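Local structure of DNA polymerase (Bacillus phage phi29, 2PY5) at residues Cys11-Thr16 against Ala68-Trp73; Ile299-Ile304 against Thr440-Ala445; Gly312-Lys317 against Leu495-Tyr500. The protein replicates viral DNA by protein-primed, strand-displacing synthesis with high processivity and fidelity, and carries a 3'-5' exonuclease activity. The protein carries 2 engineered substitutions. All coordinates share one frame; numbering follows the deposited sequence.

Overall arrangement
Contact 1 lies in the exonuclease region, while contacts 2 and 3 lie in the polymerisation region, with centres about 45 Å and 38 Å from that of contact 1. Contacts 1 and 2 are buried and apolar: one sets a strand against a helix through aromatic rings, the other a loop against a helix through aliphatic groups. Contact 3 is at the surface and more polar, an asparagine and a glutamine meeting beside DNA. The loop between strands 283-294 and 324-329 supplies one side of both contact 2 and contact 3, whose centres are about 12 Å apart; backbone pairing of I302 with L316 joins them directly. DNA is bound at contacts 1 and 3.

Contact 1 (Cys11-Thr16 against Ala68-Trp73); sequences CAFETT and AFIINW. Engineered in segment 11-16: A12 (natural residue Asp). With nucleotides of chain A.
O3' of DT7 of chain A is gripped by two neighbours on strand 8-15. The nucleotide hydroxyl donates to OE1 of E14 at 2.7 Å, and N of T15, whose methyl rests on the F69 ring, donates to the same O3' at 3.0 Å, nearly straight. E14 folds at its second torsion (chi2 -65°), which brings its carboxylate round to the sugar. T15 works like a fork: with chi1 at 62°, OG1 lies beside C4' of DT7 while CG2 sits over one face of the F69 ring, 3.7 Å from its centroid, a CH-pi contact. F13 slides past F69 the opposite way, its CE1 4.0 Å from CB of F69, and the edge of its ring meets CG1 of I70. E14 is essential for exonucleolysis and T15 stabilises the frayed primer end, so this is the proofreading site; A12 is an engineered residue, Asp in nature. The segments 11-15 and 68-73 cross at 84°. Strand 8-15 runs between strands 24-31 and 57-60 of the mixed sheet; F13 is also packed by L44 and F47 of helix 44-54, while A12 and E14 meet helix 160-182.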
loop_
_atom_site.group_PDB
_atom_site.type_symbol
_atom_site.label_atom_id
_atom_site.label_comp_id
_atom_site.label_asym_id
_atom_site.label_seq_id
_atom_site.Cartn_x
_atom_site.Cartn_y
_atom_site.Cartn_z
ATOM N N CYS F 11 -17.432 3.789 -13.098
ATOM C CA CYS F 11 -17.808 2.641 -13.942
ATOM C C CYS F 11 -17.494 1.299 -13.303
ATOM O O CYS F 11 -16.643 1.193 -12.450
ATOM C CB CYS F 11 -17.038 2.738 -15.252
ATOM S SG CYS F 11 -17.338 4.245 -16.202
ATOM N N ALA F 12 -18.191 0.255 -13.744
ATOM C CA ALA F 12 -17.891 -1.108 -13.304
ATOM C C ALA F 12 -18.340 -2.104 -14.353
ATOM O O ALA F 12 -19.255 -1.827 -15.138
ATOM C CB ALA F 12 -18.593 -1.417 -12.000
ATOM N N PHE F 13 -17.673 -3.259 -14.361
ATOM C CA PHE F 13 -18.118 -4.419 -15.133
ATOM C C PHE F 13 -18.399 -5.599 -14.213
ATOM O O PHE F 13 -17.739 -5.774 -13.178
ATOM C CB PHE F 13 -17.022 -4.910 -16.071
ATOM C CG PHE F 13 -16.626 -3.956 -17.182
ATOM C CD1 PHE F 13 -15.330 -3.979 -17.647
ATOM C CD2 PHE F 13 -17.533 -3.094 -17.784
ATOM C CE1 PHE F 13 -14.928 -3.185 -18.690
ATOM C CE2 PHE F 13 -17.142 -2.281 -18.816
ATOM C CZ PHE F 13 -15.821 -2.320 -19.270
ATOM N N GLU F 14 -19.371 -6.426 -14.598
ATOM C CA GLU F 14 -19.485 -7.787 -14.074
ATOM C C GLU F 14 -19.102 -8.706 -15.218
ATOM O O GLU F 14 -19.457 -8.458 -16.377
ATOM C CB GLU F 14 -20.882 -8.105 -13.556
ATOM C CG GLU F 14 -21.428 -7.125 -12.529
ATOM C CD GLU F 14 -20.648 -7.091 -11.210
ATOM O OE1 GLU F 14 -19.871 -8.022 -10.902
ATOM O OE2 GLU F 14 -20.844 -6.110 -10.461
ATOM N N THR F 15 -18.370 -9.773 -14.897
ATOM C CA THR F 15 -17.735 -10.579 -15.927
ATOM C C THR F 15 -17.953 -12.075 -15.681
ATOM O O THR F 15 -18.174 -12.506 -14.558
ATOM C CB THR F 15 -16.226 -10.277 -15.988
ATOM O OG1 THR F 15 -15.635 -10.623 -14.729
ATOM C CG2 THR F 15 -15.967 -8.791 -16.266
ATOM N N THR F 16 -17.924 -12.862 -16.752
ATOM C CA THR F 16 -18.014 -14.294 -16.624
ATOM C C THR F 16 -16.687 -14.865 -16.140
ATOM O O THR F 16 -15.644 -14.205 -16.251
ATOM C CB THR F 16 -18.438 -14.945 -17.939
ATOM O OG1 THR F 16 -17.445 -14.718 -18.936
ATOM C CG2 THR F 16 -19.764 -14.377 -18.404
ATOM N N ALA F 68 -8.308 -4.995 -18.433
ATOM C CA ALA F 68 -8.026 -6.139 -19.313
ATOM C C ALA F 68 -9.129 -6.329 -20.345
ATOM O O ALA F 68 -8.848 -6.587 -21.520
ATOM C CB ALA F 68 -7.843 -7.401 -18.503
ATOM N N PHE F 69 -10.371 -6.160 -19.906
ATOM C CA PHE F 69 -11.522 -6.300 -20.781
ATOM C C PHE F 69 -11.570 -5.187 -21.821
ATOM O O PHE F 69 -11.860 -5.433 -23.000
ATOM C CB PHE F 69 -12.824 -6.398 -19.975
ATOM C CG PHE F 69 -12.920 -7.652 -19.166
ATOM C CD1 PHE F 69 -12.283 -7.761 -17.924
ATOM C CD2 PHE F 69 -13.607 -8.757 -19.646
ATOM C CE1 PHE F 69 -12.349 -8.956 -17.199
ATOM C CE2 PHE F 69 -13.677 -9.903 -18.905
ATOM C CZ PHE F 69 -13.063 -9.996 -17.685
ATOM N N ILE F 70 -11.254 -3.961 -21.388
ATOM C CA ILE F 70 -11.243 -2.802 -22.259
ATOM C C ILE F 70 -10.186 -2.934 -23.339
ATOM O O ILE F 70 -10.457 -2.693 -24.511
ATOM C CB ILE F 70 -11.025 -1.519 -21.413
ATOM C CG1 ILE F 70 -12.253 -1.232 -20.559
ATOM C CG2 ILE F 70 -10.681 -0.308 -22.276
ATOM C CD1 ILE F 70 -12.008 -0.254 -19.461
ATOM N N ILE F 71 -8.974 -3.332 -22.954
ATOM C CA ILE F 71 -7.881 -3.477 -23.925
ATOM C C ILE F 71 -8.150 -4.636 -24.902
ATOM O O ILE F 71 -7.888 -4.506 -26.105
ATOM C CB ILE F 71 -6.498 -3.537 -23.255
ATOM C CG1 ILE F 71 -6.216 -2.204 -22.554
ATOM C CG2 ILE F 71 -5.403 -3.762 -24.304
ATOM C CD1 ILE F 71 -4.893 -2.179 -21.809
ATOM N N ASN F 72 -8.662 -5.758 -24.388
ATOM C CA ASN F 72 -9.094 -6.841 -25.270
ATOM C C ASN F 72 -10.079 -6.330 -26.329
ATOM O O ASN F 72 -10.011 -6.712 -27.485
ATOM C CB ASN F 72 -9.730 -7.985 -24.468
ATOM C CG ASN F 72 -8.710 -9.010 -23.999
ATOM O OD1 ASN F 72 -8.133 -8.883 -22.893
ATOM N ND2 ASN F 72 -8.454 -9.993 -24.819
ATOM N N TRP F 73 -10.999 -5.454 -25.938
ATOM C CA TRP F 73 -11.963 -4.909 -26.900
ATOM C C TRP F 73 -11.271 -3.983 -27.900
ATOM O O TRP F 73 -11.466 -4.106 -29.104
ATOM C CB TRP F 73 -13.087 -4.160 -26.182
ATOM C CG TRP F 73 -14.190 -3.675 -27.090
ATOM C CD1 TRP F 73 -15.363 -4.322 -27.364
ATOM C CD2 TRP F 73 -14.224 -2.453 -27.850
ATOM N NE1 TRP F 73 -16.114 -3.596 -28.236
ATOM C CE2 TRP F 73 -15.449 -2.442 -28.557
ATOM C CE3 TRP F 73 -13.350 -1.374 -28.002
ATOM C CZ2 TRP F 73 -15.817 -1.396 -29.401
ATOM C CZ3 TRP F 73 -13.712 -0.332 -28.824
ATOM C CH2 TRP F 73 -14.935 -0.358 -29.536
ATOM P P DT A 7 -16.089 -7.013 -8.315
ATOM O OP1 DT A 7 -17.233 -6.127 -8.583
ATOM O OP2 DT A 7 -15.934 -7.639 -6.987
ATOM O "O5'" DT A 7 -16.065 -8.229 -9.352
ATOM C "C5'" DT A 7 -16.069 -8.005 -10.754
ATOM C "C4'" DT A 7 -16.071 -9.357 -11.444
ATOM O "O4'" DT A 7 -14.907 -10.102 -11.037
ATOM C "C3'" DT A 7 -17.246 -10.279 -11.111
ATOM O "O3'" DT A 7 -18.399 -10.024 -11.923
ATOM C "C2'" DT A 7 -16.645 -11.635 -11.449
ATOM C "C1'" DT A 7 -15.195 -11.488 -11.025
ATOM N N1 DT A 7 -14.889 -12.047 -9.658
ATOM C C2 DT A 7 -14.602 -13.387 -9.575
ATOM O O2 DT A 7 -14.592 -14.129 -10.540
ATOM N N3 DT A 7 -14.321 -13.840 -8.316
ATOM C C4 DT A 7 -14.295 -13.098 -7.153
ATOM O O4 DT A 7 -14.028 -13.617 -6.063
ATOM C C5 DT A 7 -14.605 -11.698 -7.304
ATOM C C7 DT A 7 -14.601 -10.799 -6.104
ATOM C C6 DT A 7 -14.884 -11.232 -8.533
#

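Contact 2 (Ile299-Ile304 against Thr440-Ala445); sequences IPTIQI and TTITAA. With EDO (1,2-ethanediol), chain X.
I299 drives its terminal methyl into A445, where a loop of the polymerisation domain packs on helix 427-447 of the palm, the helix that backs the strand on which the YCDTD motif begins. This is the tight end of the contact. CD1 of I299 stands 3.4 Å from CB of A445, closer than carbons usually come, and the same CD1 is 3.6 Å from the carbonyl carbon C of A445. The isoleucine reaches that far because its chain is extended (chi2 171°). Its backbone is fixed as well: N bonds to OE1 of Q446, and O to ND1 of H339. A445 in turn presses on I452 and C455, so the A445 methyl is held between I299 and strand 452-456.

The other half is looser, its carbons at ordinary van der Waals distance and T301 itself partly exposed. CG2 of T301 meets both branches of I442, lying 3.9 Å from CG2 and 4.1 Å from CD1 of that isoleucine. Further round the helix T443 points away from the loop, and here a molecule of 1,2-ethanediol, probably from the crystallisation liquor, is held also by E338; its O2 donates to the backbone O of T443 at 2.7 Å.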
loop_
_atom_site.group_PDB
_atom_site.type_symbol
_atom_site.label_atom_id
_atom_site.label_comp_id
_atom_site.label_asym_id
_atom_site.label_seq_id
_atom_site.Cartn_x
_atom_site.Cartn_y
_atom_site.Cartn_z
ATOM N N ILE F 299 17.885 -8.888 19.132
ATOM C CA ILE F 299 17.003 -9.101 17.986
ATOM C C ILE F 299 17.784 -8.851 16.702
ATOM O O ILE F 299 18.508 -7.858 16.589
ATOM C CB ILE F 299 15.806 -8.111 18.048
ATOM C CG1 ILE F 299 14.944 -8.375 19.276
ATOM C CG2 ILE F 299 14.957 -8.161 16.758
ATOM C CD1 ILE F 299 13.866 -7.280 19.493
ATOM N N PRO F 300 17.626 -9.727 15.693
ATOM C CA PRO F 300 18.276 -9.462 14.425
ATOM C C PRO F 300 17.633 -8.328 13.644
ATOM O O PRO F 300 16.411 -8.147 13.690
ATOM C CB PRO F 300 18.106 -10.788 13.670
ATOM C CG PRO F 300 16.804 -11.289 14.164
ATOM C CD PRO F 300 16.815 -10.962 15.638
ATOM N N THR F 301 18.467 -7.569 12.947
ATOM C CA THR F 301 18.046 -6.392 12.215
ATOM C C THR F 301 18.499 -6.370 10.746
ATOM O O THR F 301 18.098 -5.485 10.010
ATOM C CB THR F 301 18.536 -5.109 12.930
ATOM O OG1 THR F 301 19.962 -4.975 12.799
ATOM C CG2 THR F 301 18.165 -5.133 14.430
ATOM N N ILE F 302 19.293 -7.352 10.318
ATOM C CA ILE F 302 19.785 -7.389 8.935
ATOM C C ILE F 302 18.945 -8.355 8.115
ATOM O O ILE F 302 18.821 -9.534 8.448
ATOM C CB ILE F 302 21.243 -7.842 8.854
ATOM C CG1 ILE F 302 22.155 -6.886 9.617
ATOM C CG2 ILE F 302 21.690 -7.950 7.374
ATOM C CD1 ILE F 302 23.610 -7.420 9.763
ATOM N N GLN F 303 18.386 -7.824 7.035
ATOM C CA GLN F 303 17.630 -8.605 6.069
ATOM C C GLN F 303 18.291 -8.367 4.729
ATOM O O GLN F 303 18.454 -7.221 4.331
ATOM C CB GLN F 303 16.185 -8.114 6.039
ATOM C CG GLN F 303 15.232 -8.973 5.246
ATOM C CD GLN F 303 13.828 -8.405 5.255
ATOM O OE1 GLN F 303 13.577 -7.340 4.697
ATOM N NE2 GLN F 303 12.907 -9.110 5.891
ATOM N N ILE F 304 18.688 -9.444 4.057
ATOM C CA ILE F 304 19.329 -9.361 2.736
ATOM C C ILE F 304 18.467 -10.053 1.677
ATOM O O ILE F 304 18.229 -11.262 1.748
ATOM C CB ILE F 304 20.731 -10.008 2.741
ATOM C CG1 ILE F 304 21.639 -9.329 3.767
ATOM C CG2 ILE F 304 21.364 -9.910 1.362
ATOM C CD1 ILE F 304 22.946 -10.049 3.972
ATOM N N THR F 440 12.450 3.002 15.971
ATOM C CA THR F 440 11.444 3.135 17.007
ATOM C C THR F 440 10.955 1.780 17.497
ATOM O O THR F 440 10.867 1.530 18.712
ATOM C CB THR F 440 10.266 3.939 16.510
ATOM O OG1 THR F 440 10.722 5.254 16.128
ATOM C CG2 THR F 440 9.191 4.044 17.584
ATOM N N THR F 441 10.627 0.907 16.545
ATOM C CA THR F 441 10.067 -0.399 16.878
ATOM C C THR F 441 11.115 -1.381 17.423
ATOM O O THR F 441 10.897 -2.026 18.445
ATOM C CB THR F 441 9.353 -0.941 15.648
ATOM O OG1 THR F 441 8.225 -0.087 15.405
ATOM C CG2 THR F 441 8.928 -2.423 15.825
ATOM N N ILE F 442 12.265 -1.453 16.768
ATOM C CA ILE F 442 13.339 -2.350 17.193
ATOM C C ILE F 442 13.825 -2.006 18.598
ATOM O O ILE F 442 14.055 -2.909 19.422
ATOM C CB ILE F 442 14.506 -2.339 16.193
ATOM C CG1 ILE F 442 14.040 -2.905 14.858
ATOM C CG2 ILE F 442 15.701 -3.107 16.755
ATOM C CD1 ILE F 442 14.993 -2.643 13.699
ATOM N N THR F 443 13.983 -0.716 18.903
ATOM C CA THR F 443 14.508 -0.341 20.218
ATOM C C THR F 443 13.522 -0.677 21.354
ATOM O O THR F 443 13.948 -1.125 22.419
ATOM C CB THR F 443 14.955 1.135 20.276
ATOM O OG1 THR F 443 13.866 1.998 19.976
ATOM C CG2 THR F 443 16.091 1.391 19.300
ATOM N N ALA F 444 12.225 -0.502 21.102
ATOM C CA ALA F 444 11.215 -0.863 22.102
ATOM C C ALA F 444 11.165 -2.372 22.272
ATOM O O ALA F 444 11.156 -2.870 23.383
ATOM C CB ALA F 444 9.853 -0.320 21.726
ATOM N N ALA F 445 11.172 -3.105 21.171
ATOM C CA ALA F 445 11.204 -4.563 21.255
ATOM C C ALA F 445 12.419 -5.075 22.015
ATOM O O ALA F 445 12.318 -5.988 22.839
ATOM C CB ALA F 445 11.174 -5.181 19.855
HETATM C C1 EDO X . 18.518 -0.928 22.575
HETATM O O1 EDO X . 19.571 -1.578 23.297
HETATM C C2 EDO X . 17.666 -0.084 23.519
HETATM O O2 EDO X . 16.306 -0.558 23.598
#

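Contact 3 (Gly312-Lys317 against Leu495-Tyr500); sequences GNEYLK and LRQKTY. With nucleotides of chain B.
N313 and Q497 form the heart of this surface contact: the amide end of Q497 lies against CB and the backbone O of N313, with CD of Q497 3.9 Å from that O. The Q497 chain runs extended beyond CG (chi2 159°), which carries the amide across to N313. The same amide comes up to the edge of the Y315 ring, near CD1, its plane 87° from the ring plane. While its CB faces the glutamine, N313 sends its own amide to the DNA: ND2 donates to N7 of DG2 of chain B at 2.8 Å, the bond bent to 141°, and ND2 is 3.0 Å from O6 of that guanine.

One step out, a cis peptide joins G312 to N313. On the far side Q497 stands in a type II turn from R496 to T499, closed by N of T499 to O of R496 at 3.0 Å. OG1 of T499 steadies it by donating to O of Q497 at 3.1 Å, from above the carbonyl plane. At the start of the turn, NH1 of R496 bonds to O of L495 at 2.8 Å and forms a salt bridge with E239. Opposite T499 the strand accommodates two residues, L495 and R496, in a classic beta bulge. K498 projects from the turn into a salt bridge with D456, which binds the catalytic magnesium, and Y500 follows; both probably bind template-primer, and they form the KxY motif of B-family polymerases.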
loop_
_atom_site.group_PDB
_atom_site.type_symbol
_atom_site.label_atom_id
_atom_site.label_comp_id
_atom_site.label_asym_id
_atom_site.label_seq_id
_atom_site.Cartn_x
_atom_site.Cartn_y
_atom_site.Cartn_z
ATOM N N GLY F 312 13.800 -10.881 2.491
ATOM C CA GLY F 312 14.447 -12.074 3.039
ATOM C C GLY F 312 13.690 -13.376 2.794
ATOM O O GLY F 312 14.108 -14.182 1.960
ATOM N N ASN F 313 12.572 -13.601 3.492
ATOM C CA ASN F 313 11.935 -12.617 4.383
ATOM C C ASN F 313 12.582 -12.471 5.761
ATOM O O ASN F 313 12.379 -11.461 6.435
ATOM C CB ASN F 313 10.460 -12.988 4.594
ATOM C CG ASN F 313 9.667 -13.003 3.302
ATOM O OD1 ASN F 313 8.953 -13.967 3.007
ATOM N ND2 ASN F 313 9.785 -11.932 2.523
ATOM N N GLU F 314 13.350 -13.471 6.184
ATOM C CA GLU F 314 13.785 -13.545 7.577
ATOM C C GLU F 314 15.023 -12.695 7.881
ATOM O O GLU F 314 15.858 -12.444 7.013
ATOM C CB GLU F 314 14.004 -15.000 7.988
ATOM C CG GLU F 314 12.753 -15.864 7.808
ATOM C CD GLU F 314 12.774 -17.132 8.641
ATOM O OE1 GLU F 314 13.071 -17.052 9.852
ATOM O OE2 GLU F 314 12.483 -18.214 8.087
ATOM N N TYR F 315 15.108 -12.245 9.129
ATOM C CA TYR F 315 16.250 -11.480 9.617
ATOM C C TYR F 315 17.330 -12.445 10.058
ATOM O O TYR F 315 17.052 -13.451 10.692
ATOM C CB TYR F 315 15.810 -10.522 10.736
ATOM C CG TYR F 315 15.038 -9.376 10.160
ATOM C CD1 TYR F 315 13.664 -9.483 9.909
ATOM C CD2 TYR F 315 15.679 -8.212 9.789
ATOM C CE1 TYR F 315 12.968 -8.435 9.335
ATOM C CE2 TYR F 315 14.998 -7.173 9.221
ATOM C CZ TYR F 315 13.639 -7.289 8.999
ATOM O OH TYR F 315 13.000 -6.230 8.428
ATOM N N LEU F 316 18.572 -12.121 9.709
ATOM C CA LEU F 316 19.641 -13.099 9.726
ATOM C C LEU F 316 20.402 -13.073 11.033
ATOM O O LEU F 316 20.708 -11.994 11.570
ATOM C CB LEU F 316 20.610 -12.837 8.570
ATOM C CG LEU F 316 19.990 -12.886 7.169
ATOM C CD1 LEU F 316 20.967 -12.392 6.103
ATOM C CD2 LEU F 316 19.507 -14.280 6.859
ATOM N N LYS F 317 20.716 -14.266 11.515
ATOM C CA LYS F 317 21.601 -14.464 12.651
ATOM C C LYS F 317 23.057 -14.375 12.206
ATOM O O LYS F 317 23.914 -13.955 12.968
ATOM C CB LYS F 317 21.340 -15.834 13.276
ATOM C CG LYS F 317 21.971 -16.057 14.638
ATOM C CD LYS F 317 21.626 -17.468 15.159
ATOM C CE LYS F 317 21.524 -17.522 16.682
ATOM N NZ LYS F 317 20.914 -18.798 17.183
ATOM N N LEU F 495 2.648 -18.465 13.584
ATOM C CA LEU F 495 3.273 -19.484 12.739
ATOM C C LEU F 495 4.448 -18.922 11.959
ATOM O O LEU F 495 5.489 -19.571 11.841
ATOM C CB LEU F 495 2.244 -20.049 11.769
ATOM C CG LEU F 495 0.999 -20.682 12.369
ATOM C CD1 LEU F 495 0.066 -21.146 11.261
ATOM C CD2 LEU F 495 1.326 -21.833 13.333
ATOM N N ARG F 496 4.248 -17.735 11.392
ATOM C CA ARG F 496 5.235 -17.041 10.553
ATOM C C ARG F 496 5.031 -15.546 10.689
ATOM O O ARG F 496 4.033 -15.096 11.274
ATOM C CB ARG F 496 5.025 -17.412 9.077
ATOM C CG ARG F 496 5.064 -18.889 8.753
ATOM C CD ARG F 496 6.492 -19.383 8.750
ATOM N NE ARG F 496 6.603 -20.756 8.272
ATOM C CZ ARG F 496 6.605 -21.836 9.045
ATOM N NH1 ARG F 496 6.492 -21.735 10.361
ATOM N NH2 ARG F 496 6.724 -23.041 8.498
ATOM N N GLN F 497 5.948 -14.769 10.110
ATOM C CA GLN F 497 5.725 -13.337 9.924
ATOM C C GLN F 497 4.352 -13.141 9.290
ATOM O O GLN F 497 3.974 -13.875 8.362
ATOM C CB GLN F 497 6.804 -12.707 9.023
ATOM C CG GLN F 497 8.173 -12.618 9.666
ATOM C CD GLN F 497 9.325 -12.487 8.665
ATOM O OE1 GLN F 497 10.286 -11.743 8.901
ATOM N NE2 GLN F 497 9.249 -13.233 7.560
ATOM N N LYS F 498 3.597 -12.178 9.815
ATOM C CA LYS F 498 2.274 -11.824 9.302
ATOM C C LYS F 498 1.260 -12.959 9.318
ATOM O O LYS F 498 0.272 -12.888 8.604
ATOM C CB LYS F 498 2.385 -11.224 7.889
ATOM C CG LYS F 498 3.204 -9.939 7.870
ATOM C CD LYS F 498 3.182 -9.271 6.529
ATOM C CE LYS F 498 4.011 -8.001 6.544
ATOM N NZ LYS F 498 3.458 -6.945 7.445
ATOM N N THR F 499 1.486 -13.982 10.147
ATOM C CA THR F 499 0.639 -15.170 10.167
ATOM C C THR F 499 0.420 -15.628 11.615
ATOM O O THR F 499 1.233 -16.365 12.168
ATOM C CB THR F 499 1.254 -16.319 9.347
ATOM O OG1 THR F 499 1.604 -15.831 8.038
ATOM C CG2 THR F 499 0.289 -17.481 9.202
ATOM N N TYR F 500 -0.663 -15.155 12.222
ATOM C CA TYR F 500 -0.954 -15.462 13.612
ATOM C C TYR F 500 -2.450 -15.340 13.905
ATOM O O TYR F 500 -3.203 -14.761 13.131
ATOM C CB TYR F 500 -0.153 -14.543 14.553
ATOM C CG TYR F 500 -0.544 -13.090 14.504
ATOM C CD1 TYR F 500 -1.514 -12.618 15.351
ATOM C CD2 TYR F 500 0.052 -12.198 13.620
ATOM C CE1 TYR F 500 -1.893 -11.299 15.345
ATOM C CE2 TYR F 500 -0.342 -10.861 13.610
ATOM C CZ TYR F 500 -1.315 -10.440 14.485
ATOM O OH TYR F 500 -1.758 -9.124 14.540
ATOM P P DG B 2 4.600 -17.691 -0.400
ATOM O OP1 DG B 2 3.224 -18.189 -0.169
ATOM O OP2 DG B 2 5.484 -18.447 -1.320
ATOM O "O5'" DG B 2 4.548 -16.175 -0.925
ATOM C "C5'" DG B 2 3.436 -15.712 -1.699
ATOM C "C4'" DG B 2 3.797 -14.480 -2.509
ATOM O "O4'" DG B 2 4.231 -13.418 -1.614
ATOM C "C3'" DG B 2 4.925 -14.678 -3.513
ATOM O "O3'" DG B 2 4.562 -14.070 -4.755
ATOM C "C2'" DG B 2 6.122 -14.009 -2.839
ATOM C "C1'" DG B 2 5.459 -12.878 -2.058
ATOM N N9 DG B 2 6.176 -12.374 -0.882
ATOM C C8 DG B 2 7.094 -13.047 -0.108
ATOM N N7 DG B 2 7.561 -12.342 0.880
ATOM C C5 DG B 2 6.920 -11.120 0.764
ATOM C C6 DG B 2 7.037 -9.953 1.565
ATOM O O6 DG B 2 7.758 -9.780 2.564
ATOM N N1 DG B 2 6.209 -8.922 1.111
ATOM C C2 DG B 2 5.375 -9.011 0.014
ATOM N N2 DG B 2 4.663 -7.912 -0.269
ATOM N N3 DG B 2 5.257 -10.103 -0.747
ATOM C C4 DG B 2 6.057 -11.120 -0.316
#